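Local coordinates for protein SusD homolog (Bacteroides thetaiotaomicron VPI-5482, PDB 3IV0) that probably binds sugars at the bacterial outer membrane, as expected of a member of the SusD family of glycan-binding proteins, at residues E126-R131 and Q174-D179; S204-M209 and G235-R240; E390-V395 and F416-R421. One frame throughout, in Å; residues are numbered along the deposited sequence.

Contact 1 (E126-R131 and Q174-D179). With EDO (1,2-ethanediol), chain E.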
# COMPACT_ATOMS: atom_id res chain seq x y z
N GLU A 126 2.26 18.35 3.47
CA GLU A 126 2.40 17.33 2.46
C GLU A 126 3.77 16.71 2.43
O GLU A 126 3.91 15.47 2.28
CB GLU A 126 2.07 17.91 1.08
CG GLU A 126 0.65 18.30 0.87
CD GLU A 126 0.41 18.72 -0.54
OE1 GLU A 126 0.55 17.88 -1.44
OE2 GLU A 126 0.09 19.90 -0.80
N ALA A 127 4.81 17.51 2.63
CA ALA A 127 6.16 16.99 2.66
C ALA A 127 6.36 16.10 3.88
O ALA A 127 7.02 15.05 3.77
CB ALA A 127 7.18 18.17 2.68
N ILE A 128 5.84 16.49 5.04
CA ILE A 128 5.92 15.63 6.22
C ILE A 128 5.17 14.33 5.97
O ILE A 128 5.68 13.24 6.32
CB ILE A 128 5.36 16.33 7.43
CG1 ILE A 128 6.29 17.47 7.84
CG2 ILE A 128 5.19 15.34 8.62
CD1 ILE A 128 5.63 18.55 8.70
N PHE A 129 4.00 14.39 5.37
CA PHE A 129 3.27 13.19 5.03
C PHE A 129 4.08 12.28 4.11
O PHE A 129 4.20 11.06 4.37
CB PHE A 129 1.91 13.50 4.40
CG PHE A 129 1.20 12.28 3.89
CD1 PHE A 129 0.55 11.42 4.78
CD2 PHE A 129 1.24 11.93 2.56
CE1 PHE A 129 -0.06 10.27 4.33
CE2 PHE A 129 0.63 10.76 2.10
CZ PHE A 129 -0.04 9.94 3.00
N MSE A 130 4.65 12.81 3.06
CA MSE A 130 5.34 12.02 2.10
C MSE A 130 6.61 11.46 2.65
O MSE A 130 6.99 10.33 2.30
CB MSE A 130 5.58 12.82 0.81
CG MSE A 130 4.27 13.04 0.05
SE MSE A 130 3.24 11.48 -0.40
CE MSE A 130 4.44 10.69 -1.56
N ARG A 131 7.28 12.20 3.50
CA ARG A 131 8.46 11.66 4.18
C ARG A 131 8.10 10.47 5.05
O ARG A 131 8.78 9.44 5.02
CB ARG A 131 9.16 12.74 4.99
CG ARG A 131 10.44 12.25 5.67
CD ARG A 131 11.19 13.36 6.37
NE ARG A 131 10.42 13.81 7.51
CZ ARG A 131 10.65 14.92 8.21
NH1 ARG A 131 11.64 15.70 7.90
NH2 ARG A 131 9.86 15.23 9.23
N GLN A 174 1.00 13.33 13.85
CA GLN A 174 -0.03 13.76 14.78
C GLN A 174 -0.37 15.26 14.73
O GLN A 174 -1.54 15.62 14.69
CB GLN A 174 0.30 13.31 16.21
CG GLN A 174 -0.79 13.56 17.22
CD GLN A 174 -1.94 12.67 17.05
OE1 GLN A 174 -1.82 11.44 17.14
NE2 GLN A 174 -3.10 13.25 16.83
N PRO A 175 0.65 16.15 14.75
CA PRO A 175 0.36 17.58 14.68
C PRO A 175 -0.40 18.01 13.43
O PRO A 175 -1.12 18.99 13.46
CB PRO A 175 1.74 18.21 14.71
CG PRO A 175 2.59 17.23 15.37
CD PRO A 175 2.10 15.91 14.89
N LEU A 176 -0.25 17.27 12.34
CA LEU A 176 -0.99 17.61 11.14
C LEU A 176 -2.49 17.52 11.37
O LEU A 176 -3.27 18.21 10.72
CB LEU A 176 -0.55 16.73 9.96
CG LEU A 176 0.94 16.67 9.60
CD1 LEU A 176 1.18 15.83 8.35
CD2 LEU A 176 1.58 18.08 9.45
N LEU A 177 -2.92 16.64 12.27
CA LEU A 177 -4.30 16.54 12.65
C LEU A 177 -4.59 17.59 13.73
O LEU A 177 -5.52 18.39 13.59
CB LEU A 177 -4.63 15.14 13.14
CG LEU A 177 -4.45 13.98 12.18
CD1 LEU A 177 -4.93 12.71 12.85
CD2 LEU A 177 -5.10 14.23 10.81
N ASP A 178 -3.79 17.61 14.80
CA ASP A 178 -4.13 18.35 16.01
C ASP A 178 -4.03 19.85 15.80
O ASP A 178 -4.85 20.59 16.36
CB ASP A 178 -3.18 18.01 17.16
CG ASP A 178 -3.36 16.62 17.69
OD1 ASP A 178 -4.31 15.91 17.32
OD2 ASP A 178 -2.51 16.26 18.54
N ASP A 179 -3.06 20.30 15.01
CA ASP A 179 -2.84 21.74 14.78
C ASP A 179 -3.82 22.29 13.76
O ASP A 179 -3.80 23.49 13.46
CB ASP A 179 -1.46 22.03 14.20
CG ASP A 179 -0.32 21.69 15.11
OD1 ASP A 179 -0.57 21.37 16.29
OD2 ASP A 179 0.83 21.75 14.62
C1 EDO E . -5.57 10.22 17.33
O1 EDO E . -5.00 11.45 16.89
C2 EDO E . -4.48 9.25 17.74
O2 EDO E . -3.37 9.43 16.87

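Contact 2 (S204-M209 and G235-R240)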
# COMPACT_ATOMS: atom_id res chain seq x y z
N SER A 204 -5.60 10.94 4.10
CA SER A 204 -4.34 10.30 3.80
C SER A 204 -3.52 10.12 5.11
O SER A 204 -2.95 9.04 5.40
CB SER A 204 -3.51 11.15 2.85
OG SER A 204 -4.23 11.54 1.71
N VAL A 205 -3.44 11.21 5.87
CA VAL A 205 -2.72 11.22 7.13
C VAL A 205 -3.30 10.21 8.11
O VAL A 205 -2.55 9.44 8.71
CB VAL A 205 -2.69 12.63 7.77
CG1 VAL A 205 -2.05 12.59 9.16
CG2 VAL A 205 -1.93 13.64 6.84
N ILE A 206 -4.63 10.20 8.24
CA ILE A 206 -5.25 9.26 9.17
C ILE A 206 -4.95 7.82 8.77
O ILE A 206 -4.58 7.01 9.64
CB ILE A 206 -6.77 9.52 9.24
CG1 ILE A 206 -7.06 10.87 9.91
CG2 ILE A 206 -7.46 8.38 10.01
CD1 ILE A 206 -8.48 11.36 9.68
N ALA A 207 -5.10 7.46 7.51
CA ALA A 207 -4.87 6.09 7.08
C ALA A 207 -3.45 5.66 7.36
O ALA A 207 -3.18 4.56 7.86
CB ALA A 207 -5.21 5.91 5.62
N LEU A 208 -2.48 6.51 7.04
CA LEU A 208 -1.08 6.20 7.28
C LEU A 208 -0.81 5.98 8.77
O LEU A 208 -0.15 5.04 9.18
CB LEU A 208 -0.18 7.29 6.72
CG LEU A 208 1.32 7.11 7.00
CD1 LEU A 208 1.84 5.73 6.57
CD2 LEU A 208 2.14 8.24 6.39
N MSE A 209 -1.38 6.83 9.60
CA MSE A 209 -1.19 6.68 11.04
C MSE A 209 -1.78 5.41 11.57
O MSE A 209 -1.21 4.77 12.46
CB MSE A 209 -1.76 7.88 11.77
CG MSE A 209 -0.97 9.21 11.57
SE MSE A 209 -1.70 10.70 12.53
CE MSE A 209 -1.15 10.23 14.39
N GLY A 235 -9.87 6.26 13.93
CA GLY A 235 -11.15 5.89 13.30
C GLY A 235 -12.26 6.85 13.64
O GLY A 235 -13.07 7.22 12.81
N GLU A 236 -12.34 7.23 14.91
CA GLU A 236 -13.34 8.18 15.36
C GLU A 236 -13.14 9.50 14.63
O GLU A 236 -14.10 10.13 14.20
CB GLU A 236 -13.24 8.35 16.88
CG GLU A 236 -13.76 7.14 17.63
CD GLU A 236 -13.43 7.10 19.12
OE1 GLU A 236 -12.66 7.94 19.61
OE2 GLU A 236 -13.94 6.18 19.79
N GLU A 237 -11.90 9.92 14.44
CA GLU A 237 -11.62 11.13 13.68
C GLU A 237 -11.95 10.98 12.20
O GLU A 237 -12.55 11.88 11.61
CB GLU A 237 -10.16 11.55 13.86
CG GLU A 237 -9.74 12.79 13.05
CD GLU A 237 -10.46 14.04 13.46
OE1 GLU A 237 -11.00 14.11 14.58
OE2 GLU A 237 -10.49 14.98 12.65
N LEU A 238 -11.59 9.84 11.61
CA LEU A 238 -11.95 9.57 10.22
C LEU A 238 -13.44 9.77 10.00
O LEU A 238 -13.87 10.32 8.97
CB LEU A 238 -11.57 8.14 9.87
CG LEU A 238 -11.90 7.70 8.46
CD1 LEU A 238 -11.11 8.50 7.46
CD2 LEU A 238 -11.67 6.19 8.32
N GLU A 239 -14.25 9.33 10.95
CA GLU A 239 -15.69 9.36 10.81
C GLU A 239 -16.29 10.74 11.08
O GLU A 239 -17.52 10.89 11.04
CB GLU A 239 -16.32 8.30 11.69
CG GLU A 239 -16.07 6.89 11.14
CD GLU A 239 -16.58 6.76 9.72
OE1 GLU A 239 -17.78 6.47 9.53
OE2 GLU A 239 -15.79 6.99 8.78
N ARG A 240 -15.45 11.73 11.31
CA ARG A 240 -15.88 13.14 11.34
C ARG A 240 -15.74 13.83 9.97
O ARG A 240 -15.87 15.06 9.84
CB ARG A 240 -15.08 13.90 12.40
CG ARG A 240 -15.32 13.39 13.80
CD ARG A 240 -14.55 14.12 14.88
NE ARG A 240 -14.81 13.43 16.14
CZ ARG A 240 -13.92 12.76 16.86
NH1 ARG A 240 -12.61 12.74 16.57
NH2 ARG A 240 -14.34 12.16 17.96

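Contact 3 (E390-V395 and F416-R421)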
# COMPACT_ATOMS: atom_id res chain seq x y z
N GLU A 390 -20.51 -3.38 13.10
CA GLU A 390 -21.13 -2.33 12.30
C GLU A 390 -20.20 -1.85 11.19
O GLU A 390 -20.63 -1.67 10.04
CB GLU A 390 -21.57 -1.18 13.20
CG GLU A 390 -22.29 -0.05 12.54
CD GLU A 390 -22.36 1.16 13.47
OE1 GLU A 390 -22.93 1.01 14.58
OE2 GLU A 390 -21.83 2.22 13.11
N LEU A 391 -18.95 -1.56 11.55
CA LEU A 391 -17.95 -1.14 10.59
C LEU A 391 -17.72 -2.20 9.51
O LEU A 391 -17.75 -1.89 8.33
CB LEU A 391 -16.67 -0.78 11.34
CG LEU A 391 -16.75 0.50 12.18
CD1 LEU A 391 -15.62 0.47 13.23
CD2 LEU A 391 -16.65 1.75 11.34
N LEU A 392 -17.47 -3.42 9.95
CA LEU A 392 -17.29 -4.54 9.05
C LEU A 392 -18.45 -4.65 8.08
O LEU A 392 -18.29 -4.86 6.89
CB LEU A 392 -17.11 -5.82 9.87
CG LEU A 392 -17.11 -7.14 9.12
CD1 LEU A 392 -16.01 -7.18 8.05
CD2 LEU A 392 -16.99 -8.32 10.11
N ASN A 393 -19.66 -4.49 8.62
CA ASN A 393 -20.85 -4.67 7.79
C ASN A 393 -21.10 -3.59 6.77
O ASN A 393 -21.79 -3.80 5.79
CB ASN A 393 -22.06 -4.92 8.69
CG ASN A 393 -22.05 -6.30 9.27
OD1 ASN A 393 -21.55 -7.23 8.64
ND2 ASN A 393 -22.61 -6.48 10.48
N ARG A 394 -20.50 -2.42 6.96
CA ARG A 394 -20.57 -1.44 5.89
C ARG A 394 -19.88 -1.94 4.63
O ARG A 394 -20.38 -1.75 3.52
CB ARG A 394 -19.98 -0.12 6.34
CG ARG A 394 -20.92 0.59 7.34
CD ARG A 394 -20.30 1.78 7.95
NE ARG A 394 -20.03 2.82 6.98
CZ ARG A 394 -19.29 3.89 7.27
NH1 ARG A 394 -18.81 4.01 8.48
NH2 ARG A 394 -19.05 4.80 6.35
N VAL A 395 -18.78 -2.65 4.81
CA VAL A 395 -18.05 -3.23 3.70
C VAL A 395 -18.78 -4.48 3.17
O VAL A 395 -18.92 -4.63 1.95
CB VAL A 395 -16.61 -3.54 4.10
CG1 VAL A 395 -15.86 -4.23 2.95
CG2 VAL A 395 -15.90 -2.21 4.53
N PHE A 416 -10.01 -9.96 9.29
CA PHE A 416 -8.82 -10.32 8.51
C PHE A 416 -9.22 -10.83 7.13
O PHE A 416 -8.70 -10.37 6.13
CB PHE A 416 -7.99 -11.38 9.22
CG PHE A 416 -6.96 -11.99 8.35
CD1 PHE A 416 -5.78 -11.33 8.09
CD2 PHE A 416 -7.18 -13.21 7.75
CE1 PHE A 416 -4.84 -11.89 7.22
CE2 PHE A 416 -6.24 -13.77 6.91
CZ PHE A 416 -5.07 -13.10 6.65
N TRP A 417 -10.18 -11.74 7.05
CA TRP A 417 -10.52 -12.34 5.77
C TRP A 417 -11.23 -11.34 4.90
O TRP A 417 -11.09 -11.35 3.66
CB TRP A 417 -11.35 -13.61 5.95
CG TRP A 417 -10.55 -14.77 6.45
CD1 TRP A 417 -10.63 -15.36 7.65
CD2 TRP A 417 -9.53 -15.47 5.72
NE1 TRP A 417 -9.73 -16.38 7.74
CE2 TRP A 417 -9.04 -16.47 6.57
CE3 TRP A 417 -9.00 -15.34 4.45
CZ2 TRP A 417 -8.05 -17.36 6.18
CZ3 TRP A 417 -8.01 -16.23 4.07
CH2 TRP A 417 -7.54 -17.21 4.93
N GLU A 418 -11.99 -10.44 5.52
CA GLU A 418 -12.65 -9.40 4.76
C GLU A 418 -11.62 -8.48 4.09
O GLU A 418 -11.83 -8.02 2.97
CB GLU A 418 -13.67 -8.59 5.58
CG GLU A 418 -14.64 -7.76 4.75
CD GLU A 418 -15.60 -8.57 3.91
OE1 GLU A 418 -15.72 -9.80 4.14
OE2 GLU A 418 -16.23 -7.95 3.05
N ARG A 419 -10.57 -8.10 4.80
CA ARG A 419 -9.51 -7.31 4.17
C ARG A 419 -8.88 -8.08 3.02
O ARG A 419 -8.56 -7.49 1.98
CB ARG A 419 -8.41 -6.93 5.19
CG ARG A 419 -8.81 -5.77 6.12
CD ARG A 419 -7.68 -5.25 7.03
NE ARG A 419 -6.49 -4.82 6.28
CZ ARG A 419 -6.32 -3.62 5.74
NH1 ARG A 419 -7.28 -2.71 5.79
NH2 ARG A 419 -5.22 -3.32 5.08
N CYS A 420 -8.72 -9.39 3.14
CA CYS A 420 -8.16 -10.16 2.04
C CYS A 420 -9.07 -10.16 0.83
O CYS A 420 -8.60 -10.08 -0.30
CB CYS A 420 -7.88 -11.58 2.50
SG CYS A 420 -6.55 -11.78 3.70
N ARG A 421 -10.38 -10.26 1.04
CA ARG A 421 -11.32 -10.19 -0.08
C ARG A 421 -11.38 -8.80 -0.68
O ARG A 421 -11.29 -8.62 -1.90
CB ARG A 421 -12.73 -10.53 0.38
CG ARG A 421 -13.00 -12.01 0.65
CD ARG A 421 -14.46 -12.22 1.09
NE ARG A 421 -14.70 -11.95 2.49
CZ ARG A 421 -14.46 -12.79 3.47
NH1 ARG A 421 -14.00 -14.00 3.21
NH2 ARG A 421 -14.69 -12.44 4.72

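Contact 1 (E126-R131 and Q174-D179)
L176 and I128 meet methyl to methyl. CD1 of L176 stands 4.0 Å from CG2 of I128, and the second leucine methyl, CD2, lies 4.1 Å from CD1 of I128. L176 contributes more than half of the buried surface, its fork spanning both branches of the isoleucine at a slant. In I128, chi1 of -70° puts CG2 anti to the backbone N and CG1 anti to the carbonyl carbon, and each branch ends on one leucine methyl. F129 takes part through its backbone: L176 CD1 comes within 4.3 Å of F129 N. Its ring leads away from 174-179, to pack on S204 and L208 of helix 202-219 and to meet F266 edge-to-face. The side chains that meet are all apolar; the one polar atom approached is that backbone N.

The polar work on the short helix 174-178 is done further from the interface, by the amide of Q174. Its NE2 donates to D178 OD1, 3.0 Å away and reached from above the carboxylate plane. Its two ends also grip a 1,2-ethanediol, probably from the crystallisation liquor: NE2 donates to O1, and OE1 accepts from O2. I128 also touches L106 of helix 93-108, so the long helix 117-142 lies among helical neighbours. Such leucine-on-isoleucine packing joins a short helix to a long one in the mainly helical, TPR-related SusD fold.

Contact 2 (S204-M209 and G235-R240)
I206 reaches straight across to the backbone and first methylenes of E237 and L238. Its CD1 touches L238 CA and E237 CG, both at 3.9 Å, while its other branch, CG2, lies 4.1 Å from L238 CB. This one isoleucine supplies over half of the buried surface. Because CG1 is anti to the carbonyl carbon and the chain then runs out extended (chi2 164°), CD1 sits at the far tip, where it can settle between two successive residues of the opposing helix. It meets E237 at about a right angle and L238 more obliquely. The backbones can come close here, with CA of I206 and CA of L238 6.8 Å apart. L238 continues past I206 onto Y367 and A370 of helix 367-381, and I206 itself also rests on L177, so the tight part is closed in by further apolar groups.

The E237 side is looser and more open to solvent. Only its CG meets I206; the chain bends at chi2 (64°), and the carboxylate lies further off. There E237 OE1 accepts from NH1 of the exposed R240 in a 2.9 Å salt bridge, met on the anti side, somewhat out of the carboxylate plane, and close to the guanidinium plane. E236 O sits against one face of the R240 guanidinium, over its centre and 3.7 Å from the plane. E237 OE2 has a charged partner of its own in R202, at the start of helix 202-219, so this acid joins both helices by charge as well as by its methylene. Helices 202-219 and 224-238 follow one another through a short turn and run antiparallel: the arrangement is a helical hairpin, consistent with the TPR-related, mainly helical fold of the SusD family.

Contact 3 (E390-V395 and F416-R421)
L392 and E418 both set CG anti to the backbone N (chi1 171° and -164°), and this brings one leucine methyl, CD1, against the stem of the acid. CD1 of L392 lies 3.6 Å from E418 CG and 3.7 Å from E418 CB, the two side chains meeting at a slant. E418 then bends at chi2 (67°), carrying its carboxylate alongside V395. There V395 CG1 stands 3.7 Å from E418 OE2 and 4.1 Å from E418 CG, the two side chains sliding past each other in opposite senses. E418, with the most surface buried here, thus offers its CB and CG to L392 and, to V395, its CG and one carboxylate oxygen.

Its buried charge is met by arginines. R421, one turn on, approaches side-on and gives both NE and NH2 to the single atom OE1, each bond 2.9 Å long. NH2 comes in near the extension of the C-O bond, NE from well above the carboxylate plane, and both bonds stay in the guanidinium plane. R396 adds a salt bridge to the same oxygen, while R319 holds OE2. So many positive neighbours would be expected to keep the carboxylate ionised. Helices 385-398 and 408-422, successive in the chain and running broadly the same way here, are joined where aliphatic side chains pack on a buried glutamate held by arginines, within the helical C-terminal part of the SusD family fold.

All three contacts pack helix on helix, but at different depths: contact 1 is partly buried, contacts 2 and 3 are buried. Contacts 1 and 2 are neighbours: CD1 of L177 in contact 1 lies 3.8 Å from the selenium, SE, of M209 in contact 2, and helix 202-219, which carries one side of contact 2, also packs against contact 1. Contact 2 reaches contact 3 by charge instead, through a 2.9 Å salt bridge from R394 NH1 to E239 OE1. Contacts 1 and 3 do not touch, their centres being about 28 Å apart. The side chains of contact 1 meet through methyl groups; contact 2 adds the methylene of an acid, and contact 3 centres on one whose carboxylate is buried.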